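Cytochrome c2 iso-2 (Rhodospirillum centenum, PDB 1JDL) carries electrons through its covalently bound heme, serving as electron donor to the oxidized bacteriochlorophyll in photosynthesis and possibly also acting in respiration. Local coordinates at residues A[51-63]-A[78-92]. Residues are numbered along the deposited sequence; the frame is centred on the assembly and turned at random.
Sequences AINHAAGEAGLHW and FLRKFLADAGHAEQA. With HEM (protoporphyrin IX containing Fe), chain B.
Leu61 lays its CB over one face of the Phe82 ring, a CH-pi contact with CB 3.9 Å from the ring centroid and 22° off the ring normal. With CG anti to the backbone N (chi1 -176°), the Phe82 ring is carried toward Leu61. The ring also lies against the end of helix 51-58, where Ala59 O meets its edge. That helix closes in a Schellman motif with Gly60 at positive phi. Leu61 CD1 meets the edge of the Phe78 ring in its plane, 3.9 Å from CE2, while Leu61 CD2 touches Leu79 CD2 at 3.7 Å. Leu79 CD2 also packs on the Ala56 methyl, CB, at 3.7 Å. Farther along, Leu83 CD1 lies 3.7 Å from Ile52 CG1. Leu83 CD2, 3.8 Å from Ala59 CB, also reaches the backbone at Ala55 and Ala56.

Trp63 continues this apolar layer to the heme. Its CZ3 lies 4.0 Å from Phe78 CE2, and the heme methyl CMA sits over one face. NE1 donates a fairly straight 2.9 Å hydrogen bond (159°) to propionate oxygen O1A, in plane at the indole edge. A leucine here has no N-H, so O1A would probably lose this bond, and a gap is likely to open beside Phe78 CE2. Tyr71 and Ile68 of helix 65-71 also touch Trp63. The arrangement is a hydrophobic helix interface joined to the heme-propionate pocket of a class I cytochrome c fold.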
# COMPACT_ATOMS: atom_id res chain seq x y z
N ALA A 51 1.85 -11.68 -7.91
CA ALA A 51 1.75 -12.85 -7.06
C ALA A 51 2.21 -12.52 -5.64
O ALA A 51 1.62 -12.98 -4.67
CB ALA A 51 2.60 -13.98 -7.63
N ILE A 52 3.27 -11.73 -5.52
CA ILE A 52 3.80 -11.38 -4.21
C ILE A 52 2.86 -10.51 -3.36
O ILE A 52 2.75 -10.72 -2.15
CB ILE A 52 5.21 -10.73 -4.35
CG1 ILE A 52 5.97 -10.81 -3.01
CG2 ILE A 52 5.10 -9.31 -4.87
CD1 ILE A 52 5.44 -9.93 -1.93
N ASN A 53 2.18 -9.54 -3.97
CA ASN A 53 1.26 -8.69 -3.23
C ASN A 53 0.06 -9.55 -2.79
O ASN A 53 -0.43 -9.42 -1.67
CB ASN A 53 0.78 -7.53 -4.11
CG ASN A 53 0.07 -6.44 -3.33
OD1 ASN A 53 -0.75 -6.72 -2.46
ND2 ASN A 53 0.38 -5.19 -3.64
N HIS A 54 -0.40 -10.43 -3.67
CA HIS A 54 -1.51 -11.32 -3.36
C HIS A 54 -1.13 -12.28 -2.23
O HIS A 54 -1.89 -12.47 -1.28
CB HIS A 54 -1.92 -12.10 -4.62
CG HIS A 54 -2.90 -13.21 -4.36
ND1 HIS A 54 -2.50 -14.50 -4.12
CD2 HIS A 54 -4.25 -13.20 -4.29
CE1 HIS A 54 -3.57 -15.25 -3.90
NE2 HIS A 54 -4.64 -14.49 -4.00
N ALA A 55 0.06 -12.87 -2.34
CA ALA A 55 0.55 -13.82 -1.34
C ALA A 55 0.69 -13.19 0.04
O ALA A 55 0.39 -13.83 1.05
CB ALA A 55 1.89 -14.39 -1.78
N ALA A 56 1.15 -11.94 0.09
CA ALA A 56 1.32 -11.26 1.36
C ALA A 56 -0.02 -11.13 2.10
O ALA A 56 -0.08 -11.32 3.31
CB ALA A 56 1.94 -9.88 1.14
N GLY A 57 -1.08 -10.80 1.37
CA GLY A 57 -2.38 -10.66 1.98
C GLY A 57 -2.87 -11.99 2.53
O GLY A 57 -3.38 -12.06 3.64
N GLU A 58 -2.71 -13.05 1.74
CA GLU A 58 -3.13 -14.39 2.16
C GLU A 58 -2.35 -14.84 3.39
O GLU A 58 -2.84 -15.63 4.20
CB GLU A 58 -2.91 -15.40 1.02
CG GLU A 58 -3.81 -15.19 -0.18
CD GLU A 58 -5.24 -15.62 0.06
OE1 GLU A 58 -6.08 -15.44 -0.84
OE2 GLU A 58 -5.53 -16.14 1.16
N ALA A 59 -1.12 -14.34 3.52
CA ALA A 59 -0.26 -14.67 4.65
C ALA A 59 -0.60 -13.82 5.88
O ALA A 59 0.06 -13.93 6.91
CB ALA A 59 1.20 -14.50 4.27
N GLY A 60 -1.60 -12.96 5.75
CA GLY A 60 -2.02 -12.14 6.88
C GLY A 60 -1.77 -10.65 6.84
O GLY A 60 -2.11 -9.94 7.79
N LEU A 61 -1.19 -10.15 5.75
CA LEU A 61 -0.90 -8.72 5.69
C LEU A 61 -2.14 -7.84 5.49
O LEU A 61 -2.88 -7.99 4.52
CB LEU A 61 0.11 -8.43 4.58
CG LEU A 61 0.48 -6.95 4.39
CD1 LEU A 61 1.11 -6.40 5.67
CD2 LEU A 61 1.44 -6.82 3.21
N HIS A 62 -2.35 -6.93 6.44
CA HIS A 62 -3.45 -5.97 6.38
C HIS A 62 -2.77 -4.61 6.43
O HIS A 62 -1.75 -4.45 7.11
CB HIS A 62 -4.38 -6.17 7.57
CG HIS A 62 -5.15 -7.46 7.51
ND1 HIS A 62 -6.46 -7.52 7.10
CD2 HIS A 62 -4.75 -8.73 7.71
CE1 HIS A 62 -6.85 -8.79 7.06
NE2 HIS A 62 -5.83 -9.54 7.42
N TRP A 63 -3.31 -3.64 5.71
CA TRP A 63 -2.69 -2.32 5.67
C TRP A 63 -2.99 -1.39 6.83
O TRP A 63 -3.70 -0.39 6.68
CB TRP A 63 -3.01 -1.63 4.34
CG TRP A 63 -2.35 -2.31 3.18
CD1 TRP A 63 -2.97 -2.88 2.11
CD2 TRP A 63 -0.95 -2.51 2.99
NE1 TRP A 63 -2.04 -3.44 1.26
CE2 TRP A 63 -0.79 -3.23 1.78
CE3 TRP A 63 0.19 -2.17 3.74
CZ2 TRP A 63 0.47 -3.60 1.29
CZ3 TRP A 63 1.45 -2.54 3.25
CH2 TRP A 63 1.58 -3.25 2.04
N PHE A 78 9.75 -4.73 2.00
CA PHE A 78 8.74 -4.97 3.03
C PHE A 78 7.96 -6.26 2.80
O PHE A 78 7.80 -7.07 3.71
CB PHE A 78 7.75 -3.80 3.09
CG PHE A 78 6.68 -3.97 4.12
CD1 PHE A 78 6.92 -3.64 5.46
CD2 PHE A 78 5.44 -4.50 3.78
CE1 PHE A 78 5.94 -3.84 6.43
CE2 PHE A 78 4.45 -4.70 4.74
CZ PHE A 78 4.70 -4.37 6.07
N LEU A 79 7.47 -6.44 1.58
CA LEU A 79 6.70 -7.63 1.24
C LEU A 79 7.48 -8.93 1.34
O LEU A 79 6.97 -9.93 1.82
CB LEU A 79 6.13 -7.48 -0.17
CG LEU A 79 5.07 -6.39 -0.35
CD1 LEU A 79 4.74 -6.23 -1.82
CD2 LEU A 79 3.83 -6.76 0.45
N ARG A 80 8.73 -8.91 0.89
CA ARG A 80 9.57 -10.10 0.96
C ARG A 80 9.84 -10.50 2.40
O ARG A 80 9.79 -11.68 2.74
CB ARG A 80 10.88 -9.86 0.21
CG ARG A 80 10.71 -9.89 -1.30
CD ARG A 80 11.98 -9.49 -2.04
NE ARG A 80 11.80 -9.60 -3.48
CZ ARG A 80 12.55 -8.97 -4.38
NH1 ARG A 80 13.53 -8.17 -4.00
NH2 ARG A 80 12.31 -9.13 -5.68
N LYS A 81 10.12 -9.52 3.25
CA LYS A 81 10.38 -9.80 4.65
C LYS A 81 9.13 -10.30 5.36
O LYS A 81 9.20 -11.20 6.19
CB LYS A 81 10.91 -8.55 5.37
CG LYS A 81 11.08 -8.74 6.87
CD LYS A 81 11.58 -7.48 7.55
CE LYS A 81 11.56 -7.65 9.06
NZ LYS A 81 12.30 -8.88 9.48
N PHE A 82 7.98 -9.72 5.02
CA PHE A 82 6.73 -10.14 5.65
C PHE A 82 6.44 -11.60 5.37
O PHE A 82 6.05 -12.35 6.27
CB PHE A 82 5.55 -9.30 5.15
CG PHE A 82 4.25 -9.62 5.84
CD1 PHE A 82 3.89 -8.96 7.01
CD2 PHE A 82 3.42 -10.63 5.36
CE1 PHE A 82 2.72 -9.31 7.70
CE2 PHE A 82 2.26 -10.98 6.03
CZ PHE A 82 1.90 -10.32 7.20
N LEU A 83 6.60 -12.01 4.11
CA LEU A 83 6.35 -13.39 3.72
C LEU A 83 7.33 -14.36 4.35
O LEU A 83 6.95 -15.46 4.77
CB LEU A 83 6.39 -13.52 2.20
CG LEU A 83 5.17 -12.94 1.48
CD1 LEU A 83 5.42 -12.91 -0.02
CD2 LEU A 83 3.95 -13.78 1.80
N ALA A 84 8.59 -13.96 4.42
CA ALA A 84 9.61 -14.81 5.02
C ALA A 84 9.31 -15.00 6.50
O ALA A 84 9.33 -16.12 7.01
CB ALA A 84 10.99 -14.19 4.84
N ASP A 85 9.03 -13.90 7.20
CA ASP A 85 8.73 -13.97 8.63
C ASP A 85 7.51 -14.85 8.91
O ASP A 85 7.42 -15.48 9.96
CB ASP A 85 8.46 -12.57 9.19
CG ASP A 85 9.73 -11.77 9.39
OD1 ASP A 85 10.83 -12.32 9.22
OD2 ASP A 85 9.61 -10.57 9.72
N ALA A 86 6.58 -14.89 7.96
CA ALA A 86 5.35 -15.66 8.11
C ALA A 86 5.52 -17.15 7.82
O ALA A 86 4.59 -17.93 8.06
CB ALA A 86 4.26 -15.08 7.23
N GLY A 87 6.67 -17.54 7.29
CA GLY A 87 6.89 -18.94 6.97
C GLY A 87 6.59 -19.26 5.52
O GLY A 87 6.40 -20.43 5.16
N HIS A 88 6.55 -18.23 4.68
CA HIS A 88 6.27 -18.40 3.25
C HIS A 88 7.38 -17.75 2.42
O HIS A 88 7.10 -17.02 1.46
CB HIS A 88 4.93 -17.76 2.88
CG HIS A 88 3.76 -18.30 3.65
ND1 HIS A 88 3.45 -17.89 4.92
CD2 HIS A 88 2.85 -19.24 3.32
CE1 HIS A 88 2.39 -18.55 5.36
NE2 HIS A 88 2.00 -19.38 4.40
N ALA A 89 8.62 -18.02 2.80
CA ALA A 89 9.77 -17.45 2.11
C ALA A 89 9.80 -17.80 0.63
O ALA A 89 10.22 -16.99 -0.20
CB ALA A 89 11.06 -17.92 2.78
N GLU A 90 9.36 -19.00 0.30
CA GLU A 90 9.35 -19.45 -1.09
C GLU A 90 8.51 -18.56 -2.00
O GLU A 90 8.75 -18.51 -3.21
CB GLU A 90 8.84 -20.89 -1.16
CG GLU A 90 7.41 -21.07 -0.68
CD GLU A 90 7.04 -22.52 -0.49
OE1 GLU A 90 7.23 -23.32 -1.43
OE2 GLU A 90 6.55 -22.87 0.61
N GLN A 91 7.54 -17.86 -1.43
CA GLN A 91 6.68 -16.99 -2.22
C GLN A 91 7.18 -15.55 -2.31
O GLN A 91 6.52 -14.69 -2.89
CB GLN A 91 5.26 -16.99 -1.65
CG GLN A 91 4.67 -18.38 -1.49
CD GLN A 91 3.20 -18.36 -1.14
OE1 GLN A 91 2.37 -17.91 -1.94
NE2 GLN A 91 2.86 -18.83 0.05
N ALA A 92 8.36 -15.29 -1.75
CA ALA A 92 8.93 -13.95 -1.77
C ALA A 92 10.01 -13.75 -2.82
O ALA A 92 10.81 -12.82 -2.74
CB ALA A 92 9.49 -13.61 -0.39
CHA HEM B . -0.01 -0.97 -4.64
CHB HEM B . 0.27 2.93 -1.82
CHC HEM B . 2.34 5.37 -5.44
CHD HEM B . 1.56 1.66 -8.37
C1A HEM B . -0.06 -0.13 -3.53
C2A HEM B . -0.48 -0.55 -2.21
C3A HEM B . -0.39 0.56 -1.42
C4A HEM B . 0.06 1.64 -2.26
CMA HEM B . -0.66 0.65 0.07
CAA HEM B . -1.06 -1.92 -1.85
CBA HEM B . -2.57 -1.85 -2.08
CGA HEM B . -3.30 -3.18 -1.89
O1A HEM B . -2.68 -4.18 -1.47
O2A HEM B . -4.52 -3.22 -2.16
C1B HEM B . 0.83 3.94 -2.58
C2B HEM B . 1.11 5.27 -2.10
C3B HEM B . 1.90 5.85 -3.06
C4B HEM B . 1.87 5.00 -4.19
CMB HEM B . 0.58 5.86 -0.80
CAB HEM B . 2.84 6.89 -2.96
CBB HEM B . 3.28 7.66 -1.73
C1C HEM B . 2.36 4.56 -6.54
C2C HEM B . 2.86 4.94 -7.84
C3C HEM B . 2.78 3.83 -8.60
C4C HEM B . 2.01 2.86 -7.84
CMC HEM B . 3.35 6.32 -8.26
CAC HEM B . 3.45 3.51 -9.80
CBC HEM B . 4.30 4.39 -10.71
C1D HEM B . 0.99 0.64 -7.63
C2D HEM B . 0.69 -0.66 -8.17
C3D HEM B . 0.31 -1.44 -7.11
C4D HEM B . 0.38 -0.58 -5.93
CMD HEM B . 0.82 -1.12 -9.63
CAD HEM B . 0.01 -2.94 -7.15
CBD HEM B . 1.33 -3.67 -6.85
CGD HEM B . 1.25 -5.17 -6.98
O1D HEM B . 2.30 -5.83 -6.79
O2D HEM B . 0.16 -5.71 -7.27
NA HEM B . 0.29 1.21 -3.55
NB HEM B . 1.29 3.77 -3.87
NC HEM B . 1.85 3.27 -6.54
ND HEM B . 0.80 0.70 -6.26
FE HEM B . 1.10 2.24 -5.05